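Local coordinates for kojibiose phosphorylase (Gut metagenome, PDB 6W0P), which belongs to glycoside hydrolase family 65, a phosphorylase with an N-terminal beta-sandwich domain, a central catalytic domain and a C-terminal domain, at residues Ser142-Met156 with Phe282-Asn294. Numbering follows the deposited sequence.
Sequences SRLLDMSDCENAYQM and FADLVKKNQKFFN
Met147, in the loop joining strands 135-145 and 152-161, meets Asn289, Phe292 and Phe293 of helix 282-300, a worked example of a methionine folded between aromatic rings and an amide. Its CB lies over the centre of the Phe292 ring, 3.4 Å from the centroid, in a CH-pi contact. CG passes the amide of Asn289 and reaches CE2 of Phe293 at 3.7 Å. Bends about CB-CG (chi2 -59°) and CG-SD (chi3 -70°) curl the chain, setting SD obliquely beside both rings in Met-aromatic contacts and CE 3.6 Å from Phe292 CE1 and 3.9 Å from Phe293 CZ. Asn289 grips the backbone: ND2 donates to Leu145 O at 2.9 Å and also to Ser121 O, while OD1 accepts from Met147 N at 3.0 Å. The extended Lys288 salt-bridges through NZ to Asp146 OD2, on its syn lone pair, and Asp149 OD2, each 2.7 Å. Tyr154 OH donates to the anti side of that Asp146 oxygen; together the two donors would probably favour the charged carboxylate. Leu285 CD1 sits squarely over the Tyr154 ring, and Phe282 is sandwiched between Leu144 CD1 and Met156 CB. Asp146 OD1 accepts from Ser148 N and Asp149 N, an Asx turn and Asx motif in this beta-hairpin of the family 65 N-terminal beta-sandwich domain, whose large antiparallel sheet packs against helix 282-300.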
ATOM      1  N   SER A 142     -38.887  26.109  -6.104  1.00 34.78           N
ATOM      2  CA  SER A 142     -38.048  26.639  -7.201  1.00 34.61           C
ATOM      3  C   SER A 142     -36.724  27.111  -6.597  1.00 34.62           C
ATOM      4  O   SER A 142     -36.763  27.668  -5.483  1.00 34.50           O
ATOM      5  CB  SER A 142     -38.795  27.721  -7.940  1.00 34.11           C
ATOM      6  OG  SER A 142     -40.056  27.230  -8.390  1.00 33.93           O
ATOM      7  N   ARG A 143     -35.595  26.840  -7.259  1.00 34.44           N
ATOM      8  CA  ARG A 143     -34.305  27.422  -6.820  1.00 35.17           C
ATOM      9  C   ARG A 143     -33.340  27.717  -7.977  1.00 33.35           C
ATOM     10  O   ARG A 143     -33.431  27.126  -9.091  1.00 32.25           O
ATOM     11  CB  ARG A 143     -33.673  26.590  -5.700  1.00 37.48           C
ATOM     12  CG  ARG A 143     -33.545  25.098  -5.943  1.00 38.18           C
ATOM     13  CD  ARG A 143     -33.343  24.373  -4.624  1.00 39.48           C
ATOM     14  NE  ARG A 143     -32.381  23.286  -4.764  1.00 41.77           N
ATOM     15  CZ  ARG A 143     -32.238  22.252  -3.932  1.00 41.52           C
ATOM     16  NH1 ARG A 143     -33.012  22.131  -2.874  1.00 41.71           N
ATOM     17  NH2 ARG A 143     -31.325  21.324  -4.188  1.00 40.81           N
ATOM     18  N   LEU A 144     -32.444  28.643  -7.654  1.00 32.50           N
ATOM     19  CA  LEU A 144     -31.421  29.278  -8.512  1.00 32.44           C
ATOM     20  C   LEU A 144     -30.144  29.452  -7.686  1.00 32.44           C
ATOM     21  O   LEU A 144     -30.240  29.828  -6.507  1.00 32.95           O
ATOM     22  CB  LEU A 144     -31.897  30.674  -8.926  1.00 32.40           C
ATOM     23  CG  LEU A 144     -33.082  30.799  -9.870  1.00 32.56           C
ATOM     24  CD1 LEU A 144     -33.526  32.256  -9.918  1.00 33.28           C
ATOM     25  CD2 LEU A 144     -32.746  30.334 -11.276  1.00 32.56           C
ATOM     26  N   LEU A 145     -28.992  29.254  -8.308  1.00 32.45           N
ATOM     27  CA  LEU A 145     -27.722  29.866  -7.874  1.00 33.55           C
ATOM     28  C   LEU A 145     -27.439  31.017  -8.844  1.00 33.66           C
ATOM     29  O   LEU A 145     -27.554  30.804 -10.060  1.00 34.57           O
ATOM     30  CB  LEU A 145     -26.620  28.800  -7.849  1.00 33.42           C
ATOM     31  CG  LEU A 145     -26.908  27.560  -7.005  1.00 33.69           C
ATOM     32  CD1 LEU A 145     -25.706  26.631  -6.979  1.00 34.05           C
ATOM     33  CD2 LEU A 145     -27.294  27.922  -5.579  1.00 34.03           C
ATOM     34  N   ASP A 146     -27.173  32.212  -8.322  1.00 34.22           N
ATOM     35  CA  ASP A 146     -26.896  33.429  -9.138  1.00 34.99           C
ATOM     36  C   ASP A 146     -25.583  33.203  -9.888  1.00 34.48           C
ATOM     37  O   ASP A 146     -24.583  32.957  -9.220  1.00 34.99           O
ATOM     38  CB  ASP A 146     -26.821  34.677  -8.259  1.00 35.05           C
ATOM     39  CG  ASP A 146     -26.947  35.990  -9.008  1.00 35.83           C
ATOM     40  OD1 ASP A 146     -26.305  36.149 -10.079  1.00 34.74           O
ATOM     41  OD2 ASP A 146     -27.671  36.872  -8.495  1.00 37.22           O
ATOM     42  N   MET A 147     -25.586  33.250 -11.214  1.00 34.64           N
ATOM     43  CA  MET A 147     -24.381  32.883 -12.015  1.00 35.80           C
ATOM     44  C   MET A 147     -23.397  34.051 -12.099  1.00 37.27           C
ATOM     45  O   MET A 147     -22.233  33.751 -12.365  1.00 39.30           O
ATOM     46  CB  MET A 147     -24.741  32.442 -13.433  1.00 33.35           C
ATOM     47  CG  MET A 147     -25.632  31.236 -13.441  1.00 32.73           C
ATOM     48  SD  MET A 147     -24.937  29.790 -12.614  1.00 31.28           S
ATOM     49  CE  MET A 147     -23.635  29.367 -13.764  1.00 30.93           C
ATOM     50  N   SER A 148     -23.827  35.298 -11.856  1.00 38.76           N
ATOM     51  CA  SER A 148     -22.968  36.522 -11.877  1.00 40.79           C
ATOM     52  C   SER A 148     -22.509  36.894 -10.454  1.00 40.92           C
ATOM     53  O   SER A 148     -21.290  36.944 -10.222  1.00 41.46           O
ATOM     54  CB  SER A 148     -23.677  37.678 -12.540  1.00 41.57           C
ATOM     55  OG  SER A 148     -24.588  37.196 -13.524  1.00 45.70           O
ATOM     56  N   ASP A 149     -23.442  37.177  -9.542  1.00 40.39           N
ATOM     57  CA  ASP A 149     -23.139  37.498  -8.117  1.00 40.74           C
ATOM     58  C   ASP A 149     -23.216  36.198  -7.326  1.00 39.57           C
ATOM     59  O   ASP A 149     -24.266  35.947  -6.721  1.00 41.20           O
ATOM     60  CB  ASP A 149     -24.083  38.573  -7.565  1.00 41.56           C
ATOM     61  CG  ASP A 149     -24.001  39.882  -8.331  1.00 42.47           C
ATOM     62  OD1 ASP A 149     -22.934  40.506  -8.259  1.00 43.34           O
ATOM     63  OD2 ASP A 149     -24.995  40.246  -9.019  1.00 42.53           O
ATOM     64  N   CYS A 150     -22.151  35.394  -7.361  1.00 39.10           N
ATOM     65  CA  CYS A 150     -22.200  33.923  -7.123  1.00 38.32           C
ATOM     66  C   CYS A 150     -22.319  33.599  -5.629  1.00 38.75           C
ATOM     67  O   CYS A 150     -22.609  32.429  -5.302  1.00 39.36           O
ATOM     68  CB  CYS A 150     -20.995  33.233  -7.742  1.00 37.81           C
ATOM     69  SG  CYS A 150     -20.819  33.605  -9.507  1.00 35.87           S
ATOM     70  N   GLU A 151     -22.175  34.614  -4.772  1.00 39.11           N
ATOM     71  CA  GLU A 151     -22.393  34.535  -3.306  1.00 38.62           C
ATOM     72  C   GLU A 151     -23.874  34.293  -3.006  1.00 36.91           C
ATOM     73  O   GLU A 151     -24.156  33.816  -1.892  1.00 37.69           O
ATOM     74  CB  GLU A 151     -21.922  35.818  -2.627  1.00 39.78           C
ATOM     75  CG  GLU A 151     -20.486  36.192  -2.961  1.00 41.28           C
ATOM     76  CD  GLU A 151     -20.320  37.150  -4.135  1.00 42.96           C
ATOM     77  OE1 GLU A 151     -21.313  37.405  -4.906  1.00 41.95           O
ATOM     78  OE2 GLU A 151     -19.187  37.633  -4.299  1.00 45.64           O
ATOM     79  N   ASN A 152     -24.780  34.615  -3.939  1.00 34.95           N
ATOM     80  CA  ASN A 152     -26.244  34.535  -3.715  1.00 34.21           C
ATOM     81  C   ASN A 152     -26.857  33.250  -4.270  1.00 34.46           C
ATOM     82  O   ASN A 152     -26.449  32.796  -5.357  1.00 33.54           O
ATOM     83  CB  ASN A 152     -26.993  35.694  -4.350  1.00 34.11           C
ATOM     84  CG  ASN A 152     -26.449  37.035  -3.922  1.00 33.94           C
ATOM     85  OD1 ASN A 152     -25.834  37.128  -2.862  1.00 34.10           O
ATOM     86  ND2 ASN A 152     -26.689  38.054  -4.732  1.00 32.53           N
ATOM     87  N   ALA A 153     -27.891  32.778  -3.563  1.00 34.98           N
ATOM     88  CA  ALA A 153     -28.806  31.667  -3.923  1.00 34.74           C
ATOM     89  C   ALA A 153     -30.235  32.111  -3.614  1.00 34.51           C
ATOM     90  O   ALA A 153     -30.436  32.863  -2.644  1.00 36.43           O
ATOM     91  CB  ALA A 153     -28.462  30.415  -3.147  1.00 34.49           C
ATOM     92  N   TYR A 154     -31.200  31.637  -4.378  1.00 33.54           N
ATOM     93  CA  TYR A 154     -32.616  32.032  -4.233  1.00 33.35           C
ATOM     94  C   TYR A 154     -33.487  30.782  -4.200  1.00 33.89           C
ATOM     95  O   TYR A 154     -33.212  29.786  -4.931  1.00 34.42           O
ATOM     96  CB  TYR A 154     -33.007  32.949  -5.387  1.00 32.56           C
ATOM     97  CG  TYR A 154     -31.984  34.028  -5.639  1.00 32.74           C
ATOM     98  CD1 TYR A 154     -31.690  34.964  -4.664  1.00 32.26           C
ATOM     99  CD2 TYR A 154     -31.303  34.106  -6.846  1.00 32.24           C
ATOM    100  CE1 TYR A 154     -30.746  35.948  -4.882  1.00 33.06           C
ATOM    101  CE2 TYR A 154     -30.359  35.090  -7.079  1.00 32.27           C
ATOM    102  CZ  TYR A 154     -30.096  36.033  -6.106  1.00 32.65           C
ATOM    103  OH  TYR A 154     -29.145  36.986  -6.330  1.00 32.41           O
ATOM    104  N   GLN A 155     -34.554  30.855  -3.416  1.00 34.18           N
ATOM    105  CA  GLN A 155     -35.530  29.757  -3.281  1.00 34.30           C
ATOM    106  C   GLN A 155     -36.909  30.385  -3.219  1.00 35.15           C
ATOM    107  O   GLN A 155     -37.060  31.394  -2.531  1.00 38.40           O
ATOM    108  CB  GLN A 155     -35.260  28.938  -2.022  1.00 34.08           C
ATOM    109  CG  GLN A 155     -36.154  27.720  -1.878  1.00 33.65           C
ATOM    110  CD  GLN A 155     -35.852  27.015  -0.582  1.00 33.92           C
ATOM    111  OE1 GLN A 155     -35.790  27.639   0.478  1.00 33.69           O
ATOM    112  NE2 GLN A 155     -35.630  25.709  -0.668  1.00 33.95           N
ATOM    113  N   MET A 156     -37.855  29.801  -3.925  1.00 34.49           N
ATOM    114  CA  MET A 156     -39.261  30.219  -3.911  1.00 34.63           C
ATOM    115  C   MET A 156     -40.088  28.969  -3.627  1.00 35.01           C
ATOM    116  O   MET A 156     -39.810  27.919  -4.228  1.00 34.64           O
ATOM    117  CB  MET A 156     -39.680  30.854  -5.236  1.00 34.57           C
ATOM    118  CG  MET A 156     -41.055  31.479  -5.191  1.00 34.74           C
ATOM    119  SD  MET A 156     -41.453  32.426  -6.678  1.00 34.88           S
ATOM    120  CE  MET A 156     -41.404  31.189  -7.984  1.00 34.89           C
ATOM    121  N   PHE A 282     -37.955  36.740  -7.424  1.00 36.71           N
ATOM    122  CA  PHE A 282     -37.453  35.435  -7.920  1.00 36.24           C
ATOM    123  C   PHE A 282     -37.554  35.451  -9.442  1.00 35.64           C
ATOM    124  O   PHE A 282     -36.551  35.158 -10.089  1.00 36.81           O
ATOM    125  CB  PHE A 282     -38.207  34.260  -7.285  1.00 35.49           C
ATOM    126  CG  PHE A 282     -37.616  32.912  -7.611  1.00 34.79           C
ATOM    127  CD1 PHE A 282     -36.613  32.363  -6.824  1.00 34.81           C
ATOM    128  CD2 PHE A 282     -38.074  32.181  -8.699  1.00 34.41           C
ATOM    129  CE1 PHE A 282     -36.075  31.116  -7.124  1.00 34.57           C
ATOM    130  CE2 PHE A 282     -37.529  30.942  -9.009  1.00 34.01           C
ATOM    131  CZ  PHE A 282     -36.523  30.415  -8.223  1.00 34.19           C
ATOM    132  N   ALA A 283     -38.700  35.862  -9.993  1.00 35.86           N
ATOM    133  CA  ALA A 283     -38.974  35.800 -11.450  1.00 35.68           C
ATOM    134  C   ALA A 283     -37.912  36.624 -12.186  1.00 36.16           C
ATOM    135  O   ALA A 283     -37.466  36.162 -13.250  1.00 37.10           O
ATOM    136  CB  ALA A 283     -40.390  36.232 -11.779  1.00 34.97           C
ATOM    137  N   ASP A 284     -37.507  37.771 -11.628  1.00 36.65           N
ATOM    138  CA  ASP A 284     -36.502  38.690 -12.233  1.00 37.00           C
ATOM    139  C   ASP A 284     -35.104  38.086 -12.114  1.00 35.90           C
ATOM    140  O   ASP A 284     -34.260  38.353 -12.997  1.00 36.19           O
ATOM    141  CB  ASP A 284     -36.568  40.086 -11.607  1.00 38.91           C
ATOM    142  CG  ASP A 284     -37.607  40.996 -12.255  1.00 40.74           C
ATOM    143  OD1 ASP A 284     -38.271  40.559 -13.247  1.00 40.85           O
ATOM    144  OD2 ASP A 284     -37.729  42.143 -11.788  1.00 42.76           O
ATOM    145  N   LEU A 285     -34.864  37.274 -11.085  1.00 35.05           N
ATOM    146  CA  LEU A 285     -33.556  36.591 -10.896  1.00 34.03           C
ATOM    147  C   LEU A 285     -33.435  35.390 -11.853  1.00 32.90           C
ATOM    148  O   LEU A 285     -32.316  35.067 -12.247  1.00 31.97           O
ATOM    149  CB  LEU A 285     -33.422  36.214  -9.420  1.00 33.75           C
ATOM    150  CG  LEU A 285     -33.303  37.439  -8.526  1.00 34.39           C
ATOM    151  CD1 LEU A 285     -33.490  37.107  -7.066  1.00 34.27           C
ATOM    152  CD2 LEU A 285     -31.968  38.128  -8.767  1.00 35.07           C
ATOM    153  N   VAL A 286     -34.546  34.774 -12.244  1.00 33.48           N
ATOM    154  CA  VAL A 286     -34.548  33.746 -13.323  1.00 34.36           C
ATOM    155  C   VAL A 286     -34.105  34.440 -14.625  1.00 35.80           C
ATOM    156  O   VAL A 286     -33.238  33.892 -15.302  1.00 35.55           O
ATOM    157  CB  VAL A 286     -35.910  33.044 -13.486  1.00 33.99           C
ATOM    158  CG1 VAL A 286     -35.871  32.014 -14.607  1.00 34.14           C
ATOM    159  CG2 VAL A 286     -36.385  32.402 -12.186  1.00 34.28           C
ATOM    160  N   LYS A 287     -34.666  35.610 -14.940  1.00 37.40           N
ATOM    161  CA  LYS A 287     -34.317  36.390 -16.160  1.00 38.64           C
ATOM    162  C   LYS A 287     -32.835  36.762 -16.110  1.00 38.01           C
ATOM    163  O   LYS A 287     -32.181  36.621 -17.137  1.00 40.74           O
ATOM    164  CB  LYS A 287     -35.182  37.641 -16.307  1.00 39.82           C
ATOM    165  CG  LYS A 287     -36.627  37.363 -16.685  1.00 41.65           C
ATOM    166  CD  LYS A 287     -37.449  38.622 -16.792  1.00 43.49           C
ATOM    167  CE  LYS A 287     -38.910  38.357 -17.079  1.00 45.48           C
ATOM    168  NZ  LYS A 287     -39.559  39.555 -17.667  1.00 47.72           N
ATOM    169  N   LYS A 288     -32.326  37.156 -14.947  1.00 37.43           N
ATOM    170  CA  LYS A 288     -30.898  37.513 -14.752  1.00 36.31           C
ATOM    171  C   LYS A 288     -30.019  36.298 -15.071  1.00 35.53           C
ATOM    172  O   LYS A 288     -29.054  36.458 -15.855  1.00 34.67           O
ATOM    173  CB  LYS A 288     -30.665  38.023 -13.336  1.00 36.10           C
ATOM    174  CG  LYS A 288     -29.253  38.498 -13.046  1.00 35.72           C
ATOM    175  CD  LYS A 288     -29.102  38.860 -11.598  1.00 35.97           C
ATOM    176  CE  LYS A 288     -27.762  39.472 -11.272  1.00 36.12           C
ATOM    177  NZ  LYS A 288     -27.413  39.239  -9.846  1.00 36.13           N
ATOM    178  N   ASN A 289     -30.387  35.117 -14.571  1.00 33.85           N
ATOM    179  CA  ASN A 289     -29.601  33.891 -14.834  1.00 33.61           C
ATOM    180  C   ASN A 289     -29.690  33.564 -16.325  1.00 33.75           C
ATOM    181  O   ASN A 289     -28.684  33.140 -16.902  1.00 33.31           O
ATOM    182  CB  ASN A 289     -30.037  32.709 -13.974  1.00 33.00           C
ATOM    183  CG  ASN A 289     -29.030  32.377 -12.908  1.00 32.07           C
ATOM    184  OD1 ASN A 289     -28.284  33.243 -12.469  1.00 32.04           O
ATOM    185  ND2 ASN A 289     -29.014  31.129 -12.490  1.00 31.88           N
ATOM    186  N   GLN A 290     -30.845  33.778 -16.937  1.00 34.50           N
ATOM    187  CA  GLN A 290     -31.039  33.448 -18.366  1.00 36.22           C
ATOM    188  C   GLN A 290     -30.124  34.346 -19.210  1.00 36.77           C
ATOM    189  O   GLN A 290     -29.586  33.837 -20.191  1.00 36.88           O
ATOM    190  CB  GLN A 290     -32.512  33.567 -18.763  1.00 36.95           C
ATOM    191  CG  GLN A 290     -32.791  33.224 -20.221  1.00 37.30           C
ATOM    192  CD  GLN A 290     -34.045  32.399 -20.342  1.00 38.97           C
ATOM    193  OE1 GLN A 290     -34.716  32.094 -19.342  1.00 39.90           O
ATOM    194  NE2 GLN A 290     -34.370  32.032 -21.570  1.00 39.21           N
ATOM    195  N   LYS A 291     -29.962  35.620 -18.838  1.00 38.60           N
ATOM    196  CA  LYS A 291     -29.076  36.592 -19.533  1.00 39.89           C
ATOM    197  C   LYS A 291     -27.642  36.041 -19.516  1.00 38.48           C
ATOM    198  O   LYS A 291     -26.981  36.093 -20.555  1.00 35.94           O
ATOM    199  CB  LYS A 291     -29.168  37.975 -18.884  1.00 43.56           C
ATOM    200  CG  LYS A 291     -28.976  39.158 -19.824  1.00 46.90           C
ATOM    201  CD  LYS A 291     -28.498  40.394 -19.091  1.00 50.07           C
ATOM    202  CE  LYS A 291     -27.010  40.366 -18.780  1.00 52.24           C
ATOM    203  NZ  LYS A 291     -26.233  41.173 -19.761  1.00 54.22           N
ATOM    204  N   PHE A 292     -27.191  35.491 -18.382  1.00 37.97           N
ATOM    205  CA  PHE A 292     -25.860  34.839 -18.254  1.00 36.98           C
ATOM    206  C   PHE A 292     -25.764  33.607 -19.166  1.00 36.85           C
ATOM    207  O   PHE A 292     -24.762  33.491 -19.873  1.00 36.99           O
ATOM    208  CB  PHE A 292     -25.599  34.433 -16.810  1.00 37.10           C
ATOM    209  CG  PHE A 292     -24.344  33.629 -16.606  1.00 36.65           C
ATOM    210  CD1 PHE A 292     -24.327  32.263 -16.863  1.00 35.99           C
ATOM    211  CD2 PHE A 292     -23.195  34.232 -16.126  1.00 36.29           C
ATOM    212  CE1 PHE A 292     -23.180  31.522 -16.637  1.00 35.89           C
ATOM    213  CE2 PHE A 292     -22.052  33.482 -15.898  1.00 36.18           C
ATOM    214  CZ  PHE A 292     -22.049  32.129 -16.147  1.00 35.58           C
ATOM    215  N   PHE A 293     -26.752  32.703 -19.162  1.00 35.71           N
ATOM    216  CA  PHE A 293     -26.690  31.471 -19.993  1.00 35.20           C
ATOM    217  C   PHE A 293     -26.807  31.809 -21.490  1.00 36.40           C
ATOM    218  O   PHE A 293     -26.173  31.081 -22.302  1.00 37.40           O
ATOM    219  CB  PHE A 293     -27.733  30.451 -19.543  1.00 34.03           C
ATOM    220  CG  PHE A 293     -27.323  29.691 -18.311  1.00 33.66           C
ATOM    221  CD1 PHE A 293     -26.353  28.706 -18.393  1.00 33.49           C
ATOM    222  CD2 PHE A 293     -27.906  29.965 -17.084  1.00 32.85           C
ATOM    223  CE1 PHE A 293     -25.978  27.992 -17.268  1.00 33.91           C
ATOM    224  CE2 PHE A 293     -27.521  29.269 -15.959  1.00 33.65           C
ATOM    225  CZ  PHE A 293     -26.547  28.298 -16.049  1.00 34.59           C
ATOM    226  N   ASN A 294     -27.614  32.807 -21.871  1.00 36.39           N
ATOM    227  CA  ASN A 294     -27.795  33.200 -23.292  1.00 37.51           C
ATOM    228  C   ASN A 294     -26.420  33.553 -23.875  1.00 38.09           C
ATOM    229  O   ASN A 294     -26.111  33.100 -24.966  1.00 35.49           O
ATOM    230  CB  ASN A 294     -28.736  34.387 -23.490  1.00 38.58           C
ATOM    231  CG  ASN A 294     -30.200  34.062 -23.274  1.00 40.40           C
ATOM    232  OD1 ASN A 294     -30.607  32.899 -23.249  1.00 42.49           O
ATOM    233  ND2 ASN A 294     -31.003  35.098 -23.097  1.00 40.64           N
TER
HETATM  234  O   HOH W   1     -27.100  35.852 -12.699  1.00 31.52           O